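Local coordinates for membrane lipoprotein family protein (PDB 4PEV) that binds adenosine and, as a solute-binding lipoprotein of the BMP family, probably hands nucleosides to an ABC transporter in the cell membrane, at residues A171-N176 against V248-G253; Q210-N213 against G217-V220. All coordinates share one frame; numbering follows the deposited sequence.

How the contacts relate
Both contacts belong to the same alpha/beta domain and lie on one side of the chain's centre, about 12 Å apart between centres. Contact 1 is core: helix 159-181 rests on strand 248-254 through apolar packing, with no hydrogen bond across it. Contact 2 is partly buried, nearer the surface, and short in sequence; an asparagine ties the end of helix 196-214 to the loop that follows, almost wholly by hydrogen bonds. Helix 159-181, one partner in contact 1, also lies against contact 2. From contact 2, the Tyr212 hydroxyl meets Asn175 ND2 in a hydrogen bond and Asp172 OD1 in a weaker one, while its ring packs on Ala171.

Contact 1: A171-N176 against V248-G253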
ATOM      1  N   ALA C 171      14.457   8.749  -3.717  1.00 29.80           N
ATOM      2  CA  ALA C 171      15.711   9.437  -3.462  1.00 31.27           C
ATOM      3  C   ALA C 171      16.419   9.726  -4.769  1.00 30.79           C
ATOM      4  O   ALA C 171      17.065  10.758  -4.911  1.00 32.27           O
ATOM      5  CB  ALA C 171      16.617   8.613  -2.555  1.00 32.16           C
ATOM      6  N   ASP C 172      16.291   8.811  -5.718  1.00 30.43           N
ATOM      7  CA  ASP C 172      16.985   8.932  -6.986  1.00 31.82           C
ATOM      8  C   ASP C 172      16.334   9.958  -7.874  1.00 30.44           C
ATOM      9  O   ASP C 172      17.024  10.729  -8.538  1.00 31.41           O
ATOM     10  CB  ASP C 172      17.025   7.592  -7.717  1.00 33.50           C
ATOM     11  CG  ASP C 172      17.742   7.680  -9.046  1.00 35.83           C
ATOM     12  OD1 ASP C 172      18.967   7.995  -9.072  1.00 35.92           O
ATOM     13  OD2 ASP C 172      17.066   7.435 -10.073  1.00 38.20           O
ATOM     14  N   ILE C 173      15.009   9.965  -7.894  1.00 29.59           N
ATOM     15  CA  ILE C 173      14.266  10.934  -8.689  1.00 28.16           C
ATOM     16  C   ILE C 173      14.487  12.331  -8.143  1.00 27.86           C
ATOM     17  O   ILE C 173      14.587  13.282  -8.904  1.00 28.55           O
ATOM     18  CB  ILE C 173      12.767  10.631  -8.690  1.00 28.31           C
ATOM     19  CG1 ILE C 173      12.496   9.328  -9.437  1.00 28.98           C
ATOM     20  CG2 ILE C 173      11.985  11.776  -9.322  1.00 28.52           C
ATOM     21  CD1 ILE C 173      11.048   8.869  -9.371  1.00 30.42           C
ATOM     22  N   ALA C 174      14.576  12.452  -6.826  1.00 27.78           N
ATOM     23  CA  ALA C 174      14.798  13.742  -6.189  1.00 28.63           C
ATOM     24  C   ALA C 174      16.217  14.245  -6.455  1.00 30.01           C
ATOM     25  O   ALA C 174      16.441  15.430  -6.702  1.00 31.58           O
ATOM     26  CB  ALA C 174      14.551  13.625  -4.699  1.00 29.44           C
ATOM     27  N   ASN C 175      17.177  13.334  -6.394  1.00 30.55           N
ATOM     28  CA  ASN C 175      18.536  13.622  -6.821  1.00 31.34           C
ATOM     29  C   ASN C 175      18.614  14.144  -8.258  1.00 31.70           C
ATOM     30  O   ASN C 175      19.272  15.155  -8.523  1.00 31.76           O
ATOM     31  CB  ASN C 175      19.379  12.357  -6.704  1.00 33.63           C
ATOM     32  CG  ASN C 175      20.860  12.642  -6.670  1.00 34.16           C
ATOM     33  OD1 ASN C 175      21.279  13.725  -6.257  1.00 34.61           O
ATOM     34  ND2 ASN C 175      21.664  11.664  -7.083  1.00 32.53           N
ATOM     35  N   ASN C 176      17.941  13.464  -9.184  1.00 30.68           N
ATOM     36  CA  ASN C 176      17.933  13.911 -10.580  1.00 31.22           C
ATOM     37  C   ASN C 176      17.230  15.245 -10.762  1.00 31.32           C
ATOM     38  O   ASN C 176      17.638  16.049 -11.599  1.00 32.22           O
ATOM     39  CB  ASN C 176      17.278  12.886 -11.498  1.00 30.94           C
ATOM     40  CG  ASN C 176      17.948  11.538 -11.423  1.00 31.06           C
ATOM     41  OD1 ASN C 176      19.170  11.432 -11.431  1.00 29.58           O
ATOM     42  ND2 ASN C 176      17.146  10.494 -11.331  1.00 31.76           N
ATOM     43  N   VAL C 248       9.433  19.464  -0.884  1.00 30.66           N
ATOM     44  CA  VAL C 248       9.175  18.072  -1.254  1.00 28.14           C
ATOM     45  C   VAL C 248       8.772  18.050  -2.715  1.00 26.51           C
ATOM     46  O   VAL C 248       7.907  18.809  -3.128  1.00 25.45           O
ATOM     47  CB  VAL C 248       8.062  17.412  -0.434  1.00 29.11           C
ATOM     48  CG1 VAL C 248       7.863  15.974  -0.890  1.00 29.72           C
ATOM     49  CG2 VAL C 248       8.397  17.431   1.046  1.00 30.08           C
ATOM     50  N   ARG C 249       9.414  17.181  -3.487  0.50 25.56           N
ATOM     51  CA  ARG C 249       9.164  17.080  -4.923  0.50 24.85           C
ATOM     52  C   ARG C 249       8.775  15.671  -5.391  0.50 24.51           C
ATOM     53  O   ARG C 249       8.284  15.500  -6.505  0.50 24.78           O
ATOM     54  CB  ARG C 249      10.402  17.560  -5.680  0.50 24.43           C
ATOM     55  CG  ARG C 249      10.636  19.060  -5.584  0.50 23.60           C
ATOM     56  CD  ARG C 249       9.657  19.839  -6.447  0.50 22.49           C
ATOM     57  NE  ARG C 249      10.041  21.244  -6.568  0.50 21.72           N
ATOM     58  CZ  ARG C 249      10.810  21.731  -7.530  0.50 20.36           C
ATOM     59  NH1 ARG C 249      11.284  20.934  -8.463  0.50 19.70           N
ATOM     60  NH2 ARG C 249      11.096  23.020  -7.549  0.50 20.07           N
ATOM     61  N   VAL C 250       8.998  14.669  -4.553  1.00 24.24           N
ATOM     62  CA  VAL C 250       8.609  13.315  -4.858  1.00 24.28           C
ATOM     63  C   VAL C 250       7.725  12.824  -3.730  1.00 24.25           C
ATOM     64  O   VAL C 250       8.116  12.881  -2.559  1.00 24.18           O
ATOM     65  CB  VAL C 250       9.832  12.422  -4.972  1.00 25.19           C
ATOM     66  CG1 VAL C 250       9.418  11.023  -5.412  1.00 25.99           C
ATOM     67  CG2 VAL C 250      10.829  13.044  -5.945  1.00 25.51           C
ATOM     68  N   PHE C 251       6.550  12.317  -4.096  1.00 24.23           N
ATOM     69  CA  PHE C 251       5.445  12.122  -3.168  1.00 24.24           C
ATOM     70  C   PHE C 251       4.904  10.706  -3.160  1.00 25.33           C
ATOM     71  O   PHE C 251       4.120  10.353  -4.042  1.00 25.35           O
ATOM     72  CB  PHE C 251       4.300  13.026  -3.578  1.00 24.14           C
ATOM     73  CG  PHE C 251       4.466  14.432  -3.154  1.00 23.67           C
ATOM     74  CD1 PHE C 251       5.103  15.332  -3.971  1.00 23.49           C
ATOM     75  CD2 PHE C 251       3.967  14.850  -1.941  1.00 23.82           C
ATOM     76  CE1 PHE C 251       5.243  16.643  -3.596  1.00 24.07           C
ATOM     77  CE2 PHE C 251       4.114  16.155  -1.542  1.00 24.55           C
ATOM     78  CZ  PHE C 251       4.754  17.061  -2.375  1.00 24.61           C
ATOM     79  N   TYR C 252       5.269   9.922  -2.143  1.00 25.81           N
ATOM     80  CA  TYR C 252       4.775   8.545  -1.990  1.00 25.46           C
ATOM     81  C   TYR C 252       3.412   8.514  -1.321  1.00 26.22           C
ATOM     82  O   TYR C 252       3.245   9.018  -0.213  1.00 27.98           O
ATOM     83  CB  TYR C 252       5.768   7.742  -1.153  1.00 24.63           C
ATOM     84  CG  TYR C 252       5.530   6.268  -1.070  1.00 23.84           C
ATOM     85  CD1 TYR C 252       4.846   5.576  -2.063  1.00 24.42           C
ATOM     86  CD2 TYR C 252       6.061   5.541  -0.010  1.00 24.96           C
ATOM     87  CE1 TYR C 252       4.667   4.200  -1.974  1.00 25.32           C
ATOM     88  CE2 TYR C 252       5.902   4.164   0.091  1.00 24.58           C
ATOM     89  CZ  TYR C 252       5.205   3.499  -0.886  1.00 24.94           C
ATOM     90  OH  TYR C 252       5.044   2.140  -0.770  1.00 25.48           O
ATOM     91  N   GLY C 253       2.440   7.889  -1.968  1.00 26.94           N
ATOM     92  CA  GLY C 253       1.073   7.853  -1.442  1.00 27.10           C
ATOM     93  C   GLY C 253       0.806   6.665  -0.554  1.00 26.57           C
ATOM     94  O   GLY C 253       0.644   5.565  -1.037  1.00 26.84           O
TER
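Val250 lays its CG2 methyl over the neighbouring residues Ile173 and Ala174 of the helix. Val250 CG2 lies 3.8 Å from Ile173 CG2 and 4.0 Å from Ala174 CB. Val250 CG2 also sits 3.9 Å from Ala174 N, so one strand methyl meets two neighbouring side chains and the main chain that links them. The branched side chains of Ile173 and Val250 cross at about a right angle. On Ile173, CG1 stands opposite the carbonyl carbon (chi1 -67°), which leaves the shorter branch, CG2, to face Val250. The touching branch of Val250 is the one beside its own backbone N.

This is helix-on-sheet packing in the Rossmann-like alpha/beta sandwich of a periplasmic-binding-protein fold. Strand 248-254 runs parallel between strands 186-191 and 277-282. Helix 159-181 lies against one face of this sheet: besides Ile173 and Ala174, it brings Ala170 to Val250 and Val166 to Tyr252. Val248 and Phe251 instead reach helix 233-245 through Met243. On that side the CG1 of Val248 lies 3.6 Å above the ring plane of Phe251, displaced toward the rim. Ile173 also touches Phe277 of the adjoining strand, so the helix bridges two strands.

The polar side chains of 171-176 have other partners. Asp172 OD1 bonds to Ser374 OG, and Asn176 ND2 bonds to the carbonyl oxygen of Trp372. Asn176 ND2 also makes a weak 3.3 Å hydrogen bond to Asp172 OD2, one helical turn back.

Contact 2: Q210-N213 against G217-V220; sequences QYYN and GTDV
Just past helix 196-214 the chain turns at Gly217, whose phi is positive (62°, left-handed), and the Asn213 carbonyl O receives Thr218 N at 3.1 Å, an i-to-i+5 bond, together with a weak bond from Gly217 N. The turn belongs to the beta-alpha-beta crossover in which helix 196-214 joins the neighbouring parallel strands 186-191 and 222-226. Asn213 then reaches across with its carboxamide and grips the main chain of Val220 at both polar atoms: OD1 accepts Val220 N at 3.0 Å, and ND2 donates to Val220 O, also at 3.0 Å. The oxygen of Val220 lies close to the amide plane, whereas Val220 N approaches OD1 from above the carbonyl plane. A lone pair of OD1 in that plane takes the hydroxyl of Thr218, Thr218 OG1 to Asn213 OD1 2.9 Å. Inside the helix, Asn213 ND2 gives a further bond to Gln210 OE1 at 3.1 Å, so the amide is held at both ends and its flip state is fixed. Shortening Asn213 to an alanine would probably leave Val220 N, Val220 O, the Thr218 hydroxyl and Gln210 OE1 without these mates, with the loop held to this residue mainly through its backbone carbonyl. With chi1 at 45°, Thr218 OG1 stands between its own backbone N and carbonyl carbon, and it also lies 3.7 Å from Tyr212 CE2, meeting the ring obliquely.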
ATOM      1  N   GLN C 210      17.875   6.317   2.841  1.00 39.16           N
ATOM      2  CA  GLN C 210      19.193   6.373   3.465  1.00 39.72           C
ATOM      3  C   GLN C 210      20.141   5.420   2.776  1.00 41.25           C
ATOM      4  O   GLN C 210      21.329   5.713   2.660  1.00 44.56           O
ATOM      5  CB  GLN C 210      19.124   6.016   4.942  1.00 41.08           C
ATOM      6  CG  GLN C 210      18.359   7.004   5.802  1.00 41.70           C
ATOM      7  CD  GLN C 210      19.034   8.352   5.855  1.00 41.46           C
ATOM      8  OE1 GLN C 210      19.157   9.022   4.840  1.00 43.01           O
ATOM      9  NE2 GLN C 210      19.474   8.755   7.036  1.00 41.65           N
ATOM     10  N   TYR C 211      19.612   4.287   2.320  1.00 39.13           N
ATOM     11  CA  TYR C 211      20.399   3.305   1.593  1.00 39.00           C
ATOM     12  C   TYR C 211      20.961   3.983   0.357  1.00 38.39           C
ATOM     13  O   TYR C 211      22.166   3.983   0.133  1.00 40.34           O
ATOM     14  CB  TYR C 211      19.517   2.117   1.217  1.00 40.69           C
ATOM     15  CG  TYR C 211      20.214   0.898   0.636  1.00 42.74           C
ATOM     16  CD1 TYR C 211      20.450   0.796  -0.732  1.00 44.79           C
ATOM     17  CD2 TYR C 211      20.578  -0.177   1.446  1.00 43.94           C
ATOM     18  CE1 TYR C 211      21.051  -0.325  -1.276  1.00 45.83           C
ATOM     19  CE2 TYR C 211      21.178  -1.304   0.911  1.00 46.08           C
ATOM     20  CZ  TYR C 211      21.410  -1.371  -0.453  1.00 48.07           C
ATOM     21  OH  TYR C 211      22.011  -2.479  -1.009  1.00 54.08           O
ATOM     22  N   TYR C 212      20.076   4.593  -0.420  1.00 37.57           N
ATOM     23  CA  TYR C 212      20.462   5.342  -1.605  1.00 35.65           C
ATOM     24  C   TYR C 212      21.512   6.386  -1.269  1.00 36.56           C
ATOM     25  O   TYR C 212      22.577   6.382  -1.846  1.00 35.45           O
ATOM     26  CB  TYR C 212      19.247   6.013  -2.227  1.00 34.18           C
ATOM     27  CG  TYR C 212      19.573   6.737  -3.493  1.00 33.88           C
ATOM     28  CD1 TYR C 212      19.648   6.064  -4.695  1.00 32.93           C
ATOM     29  CD2 TYR C 212      19.832   8.097  -3.484  1.00 34.71           C
ATOM     30  CE1 TYR C 212      19.953   6.730  -5.864  1.00 33.31           C
ATOM     31  CE2 TYR C 212      20.142   8.775  -4.650  1.00 34.23           C
ATOM     32  CZ  TYR C 212      20.201   8.088  -5.835  1.00 33.01           C
ATOM     33  OH  TYR C 212      20.500   8.769  -6.990  1.00 32.42           O
ATOM     34  N   ASN C 213      21.206   7.258  -0.313  1.00 39.46           N
ATOM     35  CA  ASN C 213      22.153   8.269   0.175  1.00 39.90           C
ATOM     36  C   ASN C 213      23.540   7.756   0.517  1.00 43.58           C
ATOM     37  O   ASN C 213      24.534   8.332   0.067  1.00 48.32           O
ATOM     38  CB  ASN C 213      21.586   8.961   1.402  1.00 37.77           C
ATOM     39  CG  ASN C 213      20.514   9.951   1.054  1.00 36.10           C
ATOM     40  OD1 ASN C 213      20.432  10.429  -0.073  1.00 34.77           O
ATOM     41  ND2 ASN C 213      19.690  10.277   2.023  1.00 35.95           N
ATOM     42  N   GLY C 217      26.543   8.921  -1.689  1.00 41.29           N
ATOM     43  CA  GLY C 217      27.091  10.184  -1.193  1.00 39.81           C
ATOM     44  C   GLY C 217      26.174  11.368  -1.425  1.00 40.66           C
ATOM     45  O   GLY C 217      26.631  12.464  -1.714  1.00 40.59           O
ATOM     46  N   THR C 218      24.871  11.139  -1.319  1.00 42.80           N
ATOM     47  CA  THR C 218      23.872  12.193  -1.467  1.00 42.73           C
ATOM     48  C   THR C 218      23.228  12.385  -0.118  1.00 43.20           C
ATOM     49  O   THR C 218      23.338  11.509   0.733  1.00 43.80           O
ATOM     50  CB  THR C 218      22.807  11.794  -2.492  1.00 44.16           C
ATOM     51  OG1 THR C 218      22.403  10.435  -2.266  1.00 44.03           O
ATOM     52  CG2 THR C 218      23.371  11.913  -3.898  1.00 44.59           C
ATOM     53  N   ASP C 219      22.584  13.526   0.101  1.00 44.21           N
ATOM     54  CA  ASP C 219      21.897  13.761   1.370  1.00 44.69           C
ATOM     55  C   ASP C 219      20.457  14.182   1.109  1.00 41.79           C
ATOM     56  O   ASP C 219      20.034  15.277   1.495  1.00 42.32           O
ATOM     57  CB  ASP C 219      22.647  14.789   2.235  1.00 47.91           C
ATOM     58  CG  ASP C 219      22.060  14.916   3.670  1.00 54.83           C
ATOM     59  OD1 ASP C 219      21.422  13.968   4.196  1.00 53.35           O
ATOM     60  OD2 ASP C 219      22.234  15.989   4.289  1.00 64.46           O
ATOM     61  N   VAL C 220      19.710  13.298   0.449  1.00 38.09           N
ATOM     62  CA  VAL C 220      18.313  13.556   0.119  1.00 37.31           C
ATOM     63  C   VAL C 220      17.493  13.426   1.385  1.00 38.03           C
ATOM     64  O   VAL C 220      17.530  12.387   2.036  1.00 38.90           O
ATOM     65  CB  VAL C 220      17.759  12.541  -0.913  1.00 36.96           C
ATOM     66  CG1 VAL C 220      16.253  12.709  -1.085  1.00 35.57           C
ATOM     67  CG2 VAL C 220      18.471  12.659  -2.260  1.00 35.98           C
TER